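Local structure of metallocarboxypeptidase (Trypanosoma cruzi, 3DWC) at residues W181-L186 / Y358-M363; A430-S435 / P489-R494; G151-E156 / D371-N376; E121-A126 / G400-G405. The protein probably acts as a metal-dependent carboxypeptidase of the M32 family, releasing C-terminal amino acids with broad specificity but sparing proline. All blocks are in the same frame, centred on the assembly; numbering follows the deposited sequence.

Interaction 1. Residues W181-L186 / Y358-M363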
loop_
_atom_site.group_PDB
_atom_site.type_symbol
_atom_site.label_atom_id
_atom_site.label_comp_id
_atom_site.label_asym_id
_atom_site.label_seq_id
_atom_site.Cartn_x
_atom_site.Cartn_y
_atom_site.Cartn_z
ATOM N N TRP B 181 23.987 -9.730 38.980
ATOM C CA TRP B 181 24.796 -10.819 38.355
ATOM C C TRP B 181 25.381 -10.543 36.962
ATOM O O TRP B 181 26.441 -11.116 36.646
ATOM C CB TRP B 181 24.054 -12.184 38.357
ATOM C CG TRP B 181 22.706 -12.186 37.691
ATOM C CD1 TRP B 181 21.490 -12.043 38.298
ATOM C CD2 TRP B 181 22.441 -12.324 36.282
ATOM N NE1 TRP B 181 20.483 -12.083 37.356
ATOM C CE2 TRP B 181 21.047 -12.239 36.112
ATOM C CE3 TRP B 181 23.252 -12.515 35.154
ATOM C CZ2 TRP B 181 20.453 -12.322 34.871
ATOM C CZ3 TRP B 181 22.666 -12.599 33.931
ATOM C CH2 TRP B 181 21.270 -12.513 33.793
ATOM N N LEU B 182 24.733 -9.681 36.153
ATOM C CA LEU B 182 25.057 -9.589 34.728
ATOM C C LEU B 182 26.343 -8.839 34.439
ATOM O O LEU B 182 27.122 -9.330 33.638
ATOM C CB LEU B 182 23.878 -9.057 33.877
ATOM C CG LEU B 182 24.053 -8.964 32.350
ATOM C CD1 LEU B 182 24.652 -10.268 31.768
ATOM C CD2 LEU B 182 22.716 -8.634 31.691
ATOM N N PRO B 183 26.595 -7.672 35.093
ATOM C CA PRO B 183 27.923 -7.031 34.929
ATOM C C PRO B 183 29.144 -7.938 35.225
ATOM O O PRO B 183 30.122 -7.935 34.454
ATOM C CB PRO B 183 27.858 -5.849 35.893
ATOM C CG PRO B 183 26.374 -5.503 35.917
ATOM C CD PRO B 183 25.709 -6.853 35.942
ATOM N N GLU B 184 29.077 -8.749 36.281
ATOM C CA GLU B 184 30.158 -9.713 36.515
ATOM C C GLU B 184 30.155 -10.923 35.555
ATOM O O GLU B 184 31.206 -11.500 35.261
ATOM C CB GLU B 184 30.179 -10.166 37.965
ATOM C CG GLU B 184 30.742 -9.101 38.889
ATOM C CD GLU B 184 32.225 -8.786 38.599
ATOM O OE1 GLU B 184 32.960 -9.709 38.150
ATOM O OE2 GLU B 184 32.652 -7.628 38.847
ATOM N N LEU B 185 28.998 -11.284 35.045
ATOM C CA LEU B 185 28.923 -12.397 34.095
ATOM C C LEU B 185 29.618 -11.984 32.815
ATOM O O LEU B 185 30.333 -12.789 32.221
ATOM C CB LEU B 185 27.482 -12.780 33.804
ATOM C CG LEU B 185 27.250 -13.904 32.764
ATOM C CD1 LEU B 185 28.055 -15.116 33.150
ATOM C CD2 LEU B 185 25.797 -14.266 32.658
ATOM N N LEU B 186 29.386 -10.737 32.396
ATOM C CA LEU B 186 29.998 -10.220 31.190
ATOM C C LEU B 186 31.538 -10.280 31.324
ATOM O O LEU B 186 32.244 -10.800 30.438
ATOM C CB LEU B 186 29.497 -8.806 30.878
ATOM C CG LEU B 186 30.254 -8.071 29.757
ATOM C CD1 LEU B 186 30.327 -8.910 28.427
ATOM C CD2 LEU B 186 29.614 -6.713 29.484
ATOM N N TYR B 358 23.501 -6.673 25.372
ATOM C CA TYR B 358 22.250 -5.991 25.101
ATOM C C TYR B 358 21.418 -5.595 26.367
ATOM O O TYR B 358 21.077 -4.420 26.537
ATOM C CB TYR B 358 21.437 -6.813 24.105
ATOM C CG TYR B 358 20.381 -6.005 23.421
ATOM C CD1 TYR B 358 20.548 -5.574 22.111
ATOM C CD2 TYR B 358 19.247 -5.610 24.102
ATOM C CE1 TYR B 358 19.590 -4.812 21.494
ATOM C CE2 TYR B 358 18.289 -4.866 23.487
ATOM C CZ TYR B 358 18.466 -4.470 22.193
ATOM O OH TYR B 358 17.496 -3.724 21.607
ATOM N N PRO B 359 21.110 -6.544 27.255
ATOM C CA PRO B 359 20.345 -6.185 28.451
ATOM C C PRO B 359 20.996 -5.096 29.334
ATOM O O PRO B 359 20.287 -4.379 30.036
ATOM C CB PRO B 359 20.299 -7.491 29.227
ATOM C CG PRO B 359 21.384 -8.310 28.698
ATOM C CD PRO B 359 21.400 -7.976 27.244
ATOM N N LEU B 360 22.321 -5.017 29.331
ATOM C CA LEU B 360 23.006 -3.970 30.056
ATOM C C LEU B 360 22.664 -2.564 29.485
ATOM O O LEU B 360 22.458 -1.624 30.253
ATOM C CB LEU B 360 24.499 -4.254 30.082
ATOM C CG LEU B 360 24.809 -5.480 30.939
ATOM C CD1 LEU B 360 26.233 -5.986 30.713
ATOM C CD2 LEU B 360 24.534 -5.204 32.425
ATOM N N HIS B 361 22.537 -2.445 28.163
ATOM C CA HIS B 361 22.103 -1.199 27.521
ATOM C C HIS B 361 20.659 -0.866 27.914
ATOM O O HIS B 361 20.322 0.273 28.175
ATOM C CB HIS B 361 22.203 -1.305 25.979
ATOM C CG HIS B 361 23.618 -1.384 25.441
ATOM N ND1 HIS B 361 24.326 -0.273 25.013
ATOM C CD2 HIS B 361 24.437 -2.445 25.236
ATOM C CE1 HIS B 361 25.523 -0.647 24.599
ATOM N NE2 HIS B 361 25.607 -1.964 24.702
ATOM N N VAL B 362 19.805 -1.885 27.992
ATOM C CA VAL B 362 18.406 -1.712 28.348
ATOM C C VAL B 362 18.303 -1.337 29.813
ATOM O O VAL B 362 17.589 -0.395 30.165
ATOM C CB VAL B 362 17.594 -3.013 28.030
ATOM C CG1 VAL B 362 16.174 -2.960 28.605
ATOM C CG2 VAL B 362 17.586 -3.266 26.498
ATOM N N MET B 363 18.989 -2.088 30.673
ATOM C CA MET B 363 18.949 -1.810 32.097
ATOM C C MET B 363 19.302 -0.353 32.396
ATOM O O MET B 363 18.627 0.339 33.139
ATOM C CB MET B 363 19.953 -2.662 32.852
ATOM C CG MET B 363 19.962 -2.360 34.315
ATOM S SD MET B 363 20.611 -3.731 35.263
ATOM C CE MET B 363 22.343 -3.671 34.859
#
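Leu360 of helix 358-374 packs its isobutyl group against Leu182, Pro183 and Leu186, and its two methyls divide the work. CD2 reaches back to CG of Leu182 at 3.8 Å and to CG of the Pro183 ring at 4.0 Å, whereas CD1 meets CD2 of Leu186 one turn further along, at 3.7 Å. The isobutyl groups of Leu182 and Leu360 run slantwise past one another. While CG of Leu182 faces Leu360, its CD2 methyl goes on to a second partner: with CG trans to the backbone N (chi1 -177°), CD2 reaches the Pro359 ring, the two side chains crossing at about a right angle. That meeting is tight, with CD2 of Leu182 only 3.3 Å from CG of Pro359. Tyr393 of helix 382-394 touches Pro183 and Leu360. No hydrogen bond crosses the interface; every contact is between apolar side chains. The helix of 181-186 is kinked at its proline, and the axes of the two short segments come within 10.5 Å, their directions 144° apart. This is buried apolar packing of two roughly antiparallel helices, as expected of the largely helical M32 carboxypeptidase fold.

Interaction 2. Residues A430-S435 / P489-R494; sequences AAQLMS and PEHYRR. With SO4 (sulfate ion), chain V.
His491 lays its imidazole alongside the aliphatic stem and amide of Gln432, where two helices of the alpha-helical carboxypeptidase fold cross almost at right angles (83° between the short segments, whose axes come within 8.0 Å). Its CD2 does most of the touching, at 3.6 Å from CG and 3.5 Å from OE1 of Gln432; amide and ring planes are inclined at 51°, so the two groups do not stack. Gln432 gets there by an extended chain, with CG trans to the backbone N. The polar ends of both are held from the end of helix 475-483 and the loop that follows it: OE1 of Gln432 accepts from Asn488 N, its NE2 donates to Thr483 OG1 and Thr486 O, and NE2 of His491 is bonded to Glu485 OE2. These bonds restrict rotation of the amide, whose stem lies against CD2 of the imidazole.

At the crossing itself the small Ala431 lets the backbones draw together. Its methyl CB rests on the other helix's main chain, 3.6 Å from CA of Tyr492, and also packs against CB of that tyrosine. Toward the partly exposed side the contact turns polar. Ser435 OG stands 3.6 Å from ND1 of His491, and one water in the plane of that ring makes weak bonds to Ser435 OG, His491 ND1 and Arg494 NH2. Arg494, bent at its second and third torsions, holds a sulfate probably taken from the crystallisation liquor and also bonded by Asn488: NH1 makes a weak bond to O3, and NH2 reaches O4 at 3.0 Å.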
loop_
_atom_site.group_PDB
_atom_site.type_symbol
_atom_site.label_atom_id
_atom_site.label_comp_id
_atom_site.label_asym_id
_atom_site.label_seq_id
_atom_site.Cartn_x
_atom_site.Cartn_y
_atom_site.Cartn_z
ATOM N N ALA B 430 11.243 -15.039 26.351
ATOM C CA ALA B 430 11.789 -16.019 25.423
ATOM C C ALA B 430 12.508 -17.184 26.117
ATOM O O ALA B 430 12.312 -18.345 25.743
ATOM C CB ALA B 430 12.689 -15.329 24.406
ATOM N N ALA B 431 13.319 -16.864 27.132
ATOM C CA ALA B 431 14.112 -17.845 27.863
ATOM C C ALA B 431 13.221 -18.729 28.684
ATOM O O ALA B 431 13.425 -19.900 28.700
ATOM C CB ALA B 431 15.144 -17.122 28.789
ATOM N N GLN B 432 12.236 -18.135 29.353
ATOM C CA GLN B 432 11.243 -18.832 30.142
ATOM C C GLN B 432 10.403 -19.814 29.288
ATOM O O GLN B 432 10.141 -20.913 29.680
ATOM C CB GLN B 432 10.330 -17.837 30.855
ATOM C CG GLN B 432 9.380 -18.508 31.900
ATOM C CD GLN B 432 8.882 -17.548 32.984
ATOM O OE1 GLN B 432 9.609 -16.659 33.398
ATOM N NE2 GLN B 432 7.651 -17.767 33.481
ATOM N N LEU B 433 9.927 -19.353 28.153
ATOM C CA LEU B 433 9.165 -20.197 27.229
ATOM C C LEU B 433 9.954 -21.401 26.694
ATOM O O LEU B 433 9.437 -22.514 26.639
ATOM C CB LEU B 433 8.715 -19.313 26.038
ATOM C CG LEU B 433 7.281 -19.318 25.504
ATOM C CD1 LEU B 433 7.322 -19.009 23.980
ATOM C CD2 LEU B 433 6.365 -20.571 25.810
ATOM N N MET B 434 11.174 -21.157 26.275
ATOM C CA MET B 434 12.069 -22.222 25.799
ATOM C C MET B 434 12.413 -23.184 26.904
ATOM O O MET B 434 12.440 -24.385 26.647
ATOM C CB MET B 434 13.365 -21.671 25.156
ATOM C CG MET B 434 14.285 -22.746 24.577
ATOM S SD MET B 434 13.478 -23.875 23.384
ATOM C CE MET B 434 13.800 -22.937 21.845
ATOM N N SER B 435 12.605 -22.704 28.139
ATOM C CA SER B 435 12.824 -23.633 29.252
ATOM C C SER B 435 11.697 -24.612 29.398
ATOM O O SER B 435 11.937 -25.750 29.587
ATOM C CB SER B 435 12.989 -22.926 30.623
ATOM O OG SER B 435 14.197 -22.220 30.591
ATOM N N PRO B 489 13.099 -13.774 35.924
ATOM C CA PRO B 489 14.371 -13.595 35.205
ATOM C C PRO B 489 15.438 -14.673 35.406
ATOM O O PRO B 489 16.473 -14.602 34.761
ATOM C CB PRO B 489 14.880 -12.234 35.720
ATOM C CG PRO B 489 14.257 -12.036 36.964
ATOM C CD PRO B 489 12.919 -12.724 36.932
ATOM N N GLU B 490 15.216 -15.643 36.290
ATOM C CA GLU B 490 16.220 -16.680 36.512
ATOM C C GLU B 490 16.461 -17.541 35.282
ATOM O O GLU B 490 17.563 -17.994 35.074
ATOM C CB GLU B 490 15.862 -17.568 37.713
ATOM C CG GLU B 490 15.757 -16.824 39.031
ATOM C CD GLU B 490 16.982 -15.989 39.385
ATOM O OE1 GLU B 490 18.131 -16.500 39.301
ATOM O OE2 GLU B 490 16.763 -14.811 39.766
ATOM N N HIS B 491 15.425 -17.762 34.471
ATOM C CA HIS B 491 15.593 -18.467 33.209
ATOM C C HIS B 491 16.556 -17.773 32.228
ATOM O O HIS B 491 17.373 -18.435 31.586
ATOM C CB HIS B 491 14.230 -18.731 32.552
ATOM C CG HIS B 491 13.254 -19.418 33.451
ATOM N ND1 HIS B 491 13.351 -20.755 33.773
ATOM C CD2 HIS B 491 12.193 -18.943 34.141
ATOM C CE1 HIS B 491 12.368 -21.077 34.591
ATOM N NE2 HIS B 491 11.659 -19.993 34.841
ATOM N N TYR B 492 16.494 -16.439 32.167
ATOM C CA TYR B 492 17.352 -15.654 31.257
ATOM C C TYR B 492 18.778 -15.755 31.763
ATOM O O TYR B 492 19.684 -15.973 31.000
ATOM C CB TYR B 492 16.856 -14.198 31.272
ATOM C CG TYR B 492 17.463 -13.205 30.306
ATOM C CD1 TYR B 492 17.819 -13.554 28.993
ATOM C CD2 TYR B 492 17.603 -11.887 30.679
ATOM C CE1 TYR B 492 18.307 -12.608 28.110
ATOM C CE2 TYR B 492 18.112 -10.934 29.792
ATOM C CZ TYR B 492 18.454 -11.301 28.523
ATOM O OH TYR B 492 18.950 -10.330 27.682
ATOM N N ARG B 493 18.968 -15.615 33.069
ATOM C CA ARG B 493 20.286 -15.795 33.678
ATOM C C ARG B 493 20.915 -17.171 33.348
ATOM O O ARG B 493 22.063 -17.247 32.966
ATOM C CB ARG B 493 20.169 -15.626 35.220
ATOM C CG ARG B 493 21.469 -15.776 35.962
ATOM C CD ARG B 493 21.325 -15.679 37.502
ATOM N NE ARG B 493 22.647 -15.729 38.102
ATOM C CZ ARG B 493 22.965 -15.437 39.363
ATOM N NH1 ARG B 493 22.063 -15.086 40.266
ATOM N NH2 ARG B 493 24.232 -15.517 39.718
ATOM N N ARG B 494 20.170 -18.251 33.573
ATOM C CA ARG B 494 20.660 -19.603 33.287
ATOM C C ARG B 494 20.940 -19.821 31.826
ATOM O O ARG B 494 21.893 -20.516 31.499
ATOM C CB ARG B 494 19.644 -20.674 33.694
ATOM C CG ARG B 494 19.947 -21.339 34.938
ATOM C CD ARG B 494 19.104 -20.913 35.976
ATOM N NE ARG B 494 17.721 -21.358 35.810
ATOM C CZ ARG B 494 16.871 -21.448 36.824
ATOM N NH1 ARG B 494 17.291 -21.184 38.054
ATOM N NH2 ARG B 494 15.610 -21.824 36.615
HETATM S S SO4 V . 14.336 -20.281 39.874
HETATM O O1 SO4 V . 14.391 -21.514 40.667
HETATM O O2 SO4 V . 13.609 -19.241 40.619
HETATM O O3 SO4 V . 15.705 -19.790 39.706
HETATM O O4 SO4 V . 13.724 -20.590 38.566
HETATM O O HOH W 1 15.775 -22.998 33.392
#

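Interaction 3. Residues G151-E156 / D371-N376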
loop_
_atom_site.group_PDB
_atom_site.type_symbol
_atom_site.label_atom_id
_atom_site.label_comp_id
_atom_site.label_asym_id
_atom_site.label_seq_id
_atom_site.Cartn_x
_atom_site.Cartn_y
_atom_site.Cartn_z
ATOM N N GLY B 151 -3.579 6.168 41.519
ATOM C CA GLY B 151 -2.494 6.330 42.477
ATOM C C GLY B 151 -1.245 5.597 42.024
ATOM O O GLY B 151 -0.397 5.252 42.845
ATOM N N LYS B 152 -1.144 5.349 40.718
ATOM C CA LYS B 152 0.042 4.738 40.135
ATOM C C LYS B 152 1.123 5.782 39.961
ATOM O O LYS B 152 0.847 6.944 39.684
ATOM C CB LYS B 152 -0.237 4.183 38.745
ATOM C CG LYS B 152 -0.967 2.866 38.663
ATOM C CD LYS B 152 -0.784 2.335 37.231
ATOM C CE LYS B 152 -1.920 1.427 36.778
ATOM N NZ LYS B 152 -1.824 1.294 35.286
ATOM N N HIS B 153 2.365 5.337 40.068
ATOM C CA HIS B 153 3.513 6.177 39.787
ATOM C C HIS B 153 3.470 6.594 38.293
ATOM O O HIS B 153 3.198 5.764 37.431
ATOM C CB HIS B 153 4.777 5.374 40.110
ATOM C CG HIS B 153 6.041 6.161 39.993
ATOM N ND1 HIS B 153 6.360 6.899 38.870
ATOM C CD2 HIS B 153 7.067 6.333 40.861
ATOM C CE1 HIS B 153 7.525 7.494 39.049
ATOM N NE2 HIS B 153 7.975 7.169 40.252
ATOM N N PRO B 154 3.659 7.887 37.981
ATOM C CA PRO B 154 3.648 8.317 36.567
ATOM C C PRO B 154 4.371 7.401 35.569
ATOM O O PRO B 154 3.821 7.118 34.506
ATOM C CB PRO B 154 4.328 9.690 36.603
ATOM C CG PRO B 154 4.580 10.006 38.090
ATOM C CD PRO B 154 3.802 9.037 38.895
ATOM N N TYR B 155 5.585 6.958 35.909
ATOM C CA TYR B 155 6.366 6.058 35.053
ATOM C C TYR B 155 5.655 4.717 34.886
ATOM O O TYR B 155 5.628 4.165 33.810
ATOM C CB TYR B 155 7.784 5.836 35.610
ATOM C CG TYR B 155 8.743 5.138 34.651
ATOM C CD1 TYR B 155 8.834 5.509 33.316
ATOM C CD2 TYR B 155 9.556 4.115 35.085
ATOM C CE1 TYR B 155 9.713 4.872 32.441
ATOM C CE2 TYR B 155 10.436 3.460 34.214
ATOM C CZ TYR B 155 10.512 3.841 32.904
ATOM O OH TYR B 155 11.375 3.173 32.055
ATOM N N GLU B 156 5.075 4.197 35.952
ATOM C CA GLU B 156 4.248 3.012 35.848
ATOM C C GLU B 156 3.087 3.198 34.857
ATOM O O GLU B 156 2.792 2.309 34.061
ATOM C CB GLU B 156 3.714 2.585 37.212
ATOM C CG GLU B 156 3.017 1.252 37.141
ATOM C CD GLU B 156 2.674 0.682 38.489
ATOM O OE1 GLU B 156 1.552 0.136 38.608
ATOM O OE2 GLU B 156 3.532 0.735 39.401
ATOM N N ASP B 371 14.618 7.394 36.983
ATOM C CA ASP B 371 15.208 8.440 37.821
ATOM C C ASP B 371 14.790 9.847 37.392
ATOM O O ASP B 371 14.681 10.740 38.237
ATOM C CB ASP B 371 16.737 8.345 37.825
ATOM C CG ASP B 371 17.272 7.236 38.744
ATOM O OD1 ASP B 371 16.474 6.624 39.501
ATOM O OD2 ASP B 371 18.513 7.006 38.723
ATOM N N LEU B 372 14.583 10.056 36.097
ATOM C CA LEU B 372 14.135 11.367 35.591
ATOM C C LEU B 372 12.681 11.625 36.020
ATOM O O LEU B 372 12.346 12.663 36.557
ATOM C CB LEU B 372 14.272 11.448 34.060
ATOM C CG LEU B 372 15.676 11.590 33.465
ATOM C CD1 LEU B 372 15.662 11.183 32.013
ATOM C CD2 LEU B 372 16.239 13.055 33.611
ATOM N N MET B 373 11.838 10.640 35.782
ATOM C CA MET B 373 10.431 10.641 36.164
ATOM C C MET B 373 10.278 10.888 37.688
ATOM O O MET B 373 9.394 11.645 38.118
ATOM C CB MET B 373 9.838 9.268 35.755
ATOM C CG MET B 373 8.487 9.262 35.046
ATOM S SD MET B 373 8.151 10.447 33.714
ATOM C CE MET B 373 9.703 10.549 32.864
ATOM N N ASP B 374 11.156 10.252 38.475
ATOM C CA ASP B 374 11.224 10.378 39.952
ATOM C C ASP B 374 11.655 11.740 40.478
ATOM O O ASP B 374 11.415 12.047 41.637
ATOM C CB ASP B 374 12.262 9.392 40.536
ATOM C CG ASP B 374 11.635 8.193 41.220
ATOM O OD1 ASP B 374 10.387 8.133 41.322
ATOM O OD2 ASP B 374 12.407 7.301 41.663
ATOM N N GLY B 375 12.354 12.514 39.653
ATOM C CA GLY B 375 13.011 13.739 40.103
ATOM C C GLY B 375 14.421 13.523 40.644
ATOM O O GLY B 375 15.098 14.492 40.993
ATOM N N ASN B 376 14.880 12.274 40.732
ATOM C CA ASN B 376 16.230 11.996 41.242
ATOM C C ASN B 376 17.317 12.646 40.408
ATOM O O ASN B 376 18.369 12.998 40.925
ATOM C CB ASN B 376 16.507 10.496 41.331
ATOM C CG ASN B 376 15.917 9.866 42.581
ATOM O OD1 ASN B 376 16.587 9.767 43.609
ATOM N ND2 ASN B 376 14.656 9.436 42.501
#
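His153 and Asp374 join the start of one helix to the end of another, through a His-carboxylate hydrogen bond that runs from the N-cap residue of helix 154-162 to the last turn of helix 358-374, which ends in a Schellman motif. With CG trans to the backbone N (chi1 -174°), the imidazole is carried toward the neighbouring helix, and its rotation about CB-CG (chi2 -51°) points ND1 back to Tyr155 N. NE2 donates to OD1 of Asp374 over 2.8 Å in a practically straight bond (177°). The acceptor lies in the plane of the ring, yet the carboxylate is twisted against it: OD1 is approached on its syn side, but well out of the carboxylate plane. At the same time ND1 accepts from Tyr155 N at 3.1 Å, capping helix 154-162. Both ring nitrogens are thus engaged, which fixes the rotation of the imidazole and is consistent with a neutral ring protonated at NE2.

Beneath this polar bridge Met373 fills the buried part of the contact. Its first torsion falls between two staggered positions and the chain bends again at the next two, so that CG, rather than the sulfur, presses on helix 154-162. CG stands 3.5 Å from CB of Tyr155, the two side chains crossing at about a right angle, and touches CB of Pro154 more loosely at 4.5 Å. Phe139 and Arg140 of helix 125-147 also pack on Met373, while the hydroxyl of Tyr155 is bonded to Glu369 OE1. Just beyond Asp374, helix 358-374 closes at Gly375, which takes positive phi and whose N donates to Leu372 O over 3.1 Å.

Interaction 4. Residues E121-A126 / G400-G405; sequences EKNDFA and GNDKEG
OD1 of Asn123 is gripped by two successive backbone amides of the facing loop. Lys403 N donates to it at 3.0 Å along a nearly straight path (168°), coming from above the carbonyl plane of the amide, and Asp402 N adds a weak, strongly bent bond at 2.8 Å. The other end of the same amide works in the reverse sense: ND2 of Asn123 donates a hydrogen bond of 3.1 Å to Gly400 O, meeting it in the carbonyl plane on a lone pair, although that oxygen is tilted somewhat from the plane of the Asn123 amide. With donor and acceptor both used, the amide cannot easily flip. Its CG is trans to the backbone N (chi1 -159°), an orientation that sends the group across to the loop.

A further link comes from the lysine side chain. Lys403 stretches out a fully extended chain to place NZ 2.9 Å from Glu121 O, a carbonyl in the last turn of helix 99-122; NZ stands 35° above the carbonyl plane. A positive charge here probably suits the negative end of the helix dipole. The carboxylate of Glu121 remains too far from NZ for a salt bridge. Alongside, CB of Phe125 lies 3.6 Å from OD2 of Asp402, and the Phe125 side chain also touches Pro383, Cys406 and Leu407.

The loop is braced from within as well: Asn401 OD1 accepts from Glu404 N at 3.2 Å, and its ND2 donates to the anti lone pair of Glu404 OE1. On the surface, then, a helix ending in a Schellman motif at Asn123, with positive phi, is tied to a loop shaped by an Asx motif at Asn401.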
loop_
_atom_site.group_PDB
_atom_site.type_symbol
_atom_site.label_atom_id
_atom_site.label_comp_id
_atom_site.label_asym_id
_atom_site.label_seq_id
_atom_site.Cartn_x
_atom_site.Cartn_y
_atom_site.Cartn_z
ATOM N N GLU B 121 23.997 13.916 15.251
ATOM C CA GLU B 121 24.999 13.865 14.187
ATOM C C GLU B 121 26.206 14.762 14.476
ATOM O O GLU B 121 27.319 14.495 14.005
ATOM C CB GLU B 121 24.378 14.255 12.843
ATOM C CG GLU B 121 25.255 13.887 11.638
ATOM C CD GLU B 121 24.464 13.671 10.354
ATOM O OE1 GLU B 121 23.245 13.958 10.328
ATOM O OE2 GLU B 121 25.071 13.206 9.367
ATOM N N LYS B 122 25.983 15.811 15.265
ATOM C CA LYS B 122 27.036 16.774 15.603
ATOM C C LYS B 122 27.683 16.585 16.991
ATOM O O LYS B 122 28.637 17.280 17.312
ATOM C CB LYS B 122 26.468 18.186 15.472
ATOM C CG LYS B 122 26.278 18.619 14.015
ATOM C CD LYS B 122 25.524 19.934 13.919
ATOM C CE LYS B 122 25.747 20.629 12.572
ATOM N NZ LYS B 122 27.185 20.951 12.315
ATOM N N ASN B 123 27.178 15.639 17.794
ATOM C CA ASN B 123 27.682 15.393 19.158
ATOM C C ASN B 123 27.364 16.535 20.147
ATOM O O ASN B 123 28.149 16.830 21.052
ATOM C CB ASN B 123 29.194 15.095 19.135
ATOM C CG ASN B 123 29.685 14.338 20.387
ATOM O OD1 ASN B 123 28.903 13.928 21.253
ATOM N ND2 ASN B 123 30.996 14.175 20.482
ATOM N N ASP B 124 26.187 17.139 19.991
ATOM C CA ASP B 124 25.846 18.396 20.665
ATOM C C ASP B 124 24.679 18.237 21.637
ATOM O O ASP B 124 23.518 18.475 21.293
ATOM C CB ASP B 124 25.496 19.454 19.624
ATOM C CG ASP B 124 25.404 20.867 20.219
ATOM O OD1 ASP B 124 26.078 21.144 21.238
ATOM O OD2 ASP B 124 24.659 21.696 19.654
ATOM N N PHE B 125 24.993 17.835 22.860
ATOM C CA PHE B 125 23.952 17.565 23.850
ATOM C C PHE B 125 23.342 18.871 24.338
ATOM O O PHE B 125 22.135 18.956 24.587
ATOM C CB PHE B 125 24.514 16.803 25.040
ATOM C CG PHE B 125 23.503 16.580 26.117
ATOM C CD1 PHE B 125 22.573 15.559 26.001
ATOM C CD2 PHE B 125 23.461 17.406 27.235
ATOM C CE1 PHE B 125 21.628 15.361 26.985
ATOM C CE2 PHE B 125 22.516 17.211 28.224
ATOM C CZ PHE B 125 21.605 16.193 28.106
ATOM N N ALA B 126 24.211 19.854 24.507
ATOM C CA ALA B 126 23.857 21.239 24.895
ATOM C C ALA B 126 22.808 21.928 23.999
ATOM O O ALA B 126 21.951 22.663 24.503
ATOM C CB ALA B 126 25.091 22.054 24.946
ATOM N N GLY B 400 31.903 12.980 26.918
ATOM C CA GLY B 400 32.278 13.826 25.775
ATOM C C GLY B 400 31.804 13.275 24.449
ATOM O O GLY B 400 31.929 13.937 23.429
ATOM N N ASN B 401 31.257 12.060 24.472
ATOM C CA ASN B 401 30.756 11.373 23.271
ATOM C C ASN B 401 29.265 11.096 23.392
ATOM O O ASN B 401 28.830 9.945 23.483
ATOM C CB ASN B 401 31.501 10.054 23.036
ATOM C CG ASN B 401 31.210 9.452 21.673
ATOM O OD1 ASN B 401 30.320 9.906 20.961
ATOM N ND2 ASN B 401 31.967 8.424 21.304
ATOM N N ASP B 402 28.476 12.163 23.360
ATOM C CA ASP B 402 27.035 12.045 23.534
ATOM C C ASP B 402 26.367 11.433 22.310
ATOM O O ASP B 402 25.370 10.709 22.436
ATOM C CB ASP B 402 26.469 13.409 23.887
ATOM C CG ASP B 402 27.093 13.955 25.141
ATOM O OD1 ASP B 402 27.023 13.260 26.188
ATOM O OD2 ASP B 402 27.685 15.053 25.078
ATOM N N LYS B 403 26.944 11.686 21.138
ATOM C CA LYS B 403 26.539 11.034 19.876
ATOM C C LYS B 403 26.318 9.504 19.984
ATOM O O LYS B 403 25.260 8.958 19.587
ATOM C CB LYS B 403 27.622 11.332 18.826
ATOM C CG LYS B 403 27.435 10.624 17.473
ATOM C CD LYS B 403 28.142 11.408 16.361
ATOM C CE LYS B 403 27.823 10.899 14.990
ATOM N NZ LYS B 403 28.430 11.765 13.969
ATOM N N GLU B 404 27.334 8.821 20.508
ATOM C CA GLU B 404 27.283 7.374 20.749
ATOM C C GLU B 404 26.965 7.072 22.212
ATOM O O GLU B 404 26.971 5.916 22.623
ATOM C CB GLU B 404 28.621 6.730 20.358
ATOM C CG GLU B 404 29.129 7.136 18.968
ATOM C CD GLU B 404 30.330 6.313 18.528
ATOM O OE1 GLU B 404 31.424 6.538 19.046
ATOM O OE2 GLU B 404 30.171 5.408 17.682
ATOM N N GLY B 405 26.702 8.115 22.988
ATOM C CA GLY B 405 26.239 8.016 24.367
ATOM C C GLY B 405 24.748 8.278 24.421
ATOM O O GLY B 405 23.983 7.616 23.726
#

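How the interactions relate
Interactions 1 and 2 are buried and adjoin one another: the Pro359 ring touches the hydroxyl of Tyr492, and Trp181 packs on Arg493, so helix 490-501 leans on both helices of interaction 1. Interaction 3 uses the far end of helix 358-374, about 23 Å from interaction 1 between centres, and is only partly buried. Interaction 4 lies at the surface and touches none of the others. The chemistry follows this gradient, from purely apolar in interaction 1, through packing edged by water and sulfate in interaction 2, and one direct His-carboxylate bond above a methionine in interaction 3, to four hydrogen bonds across interaction 4. All lie away from the cobalt site.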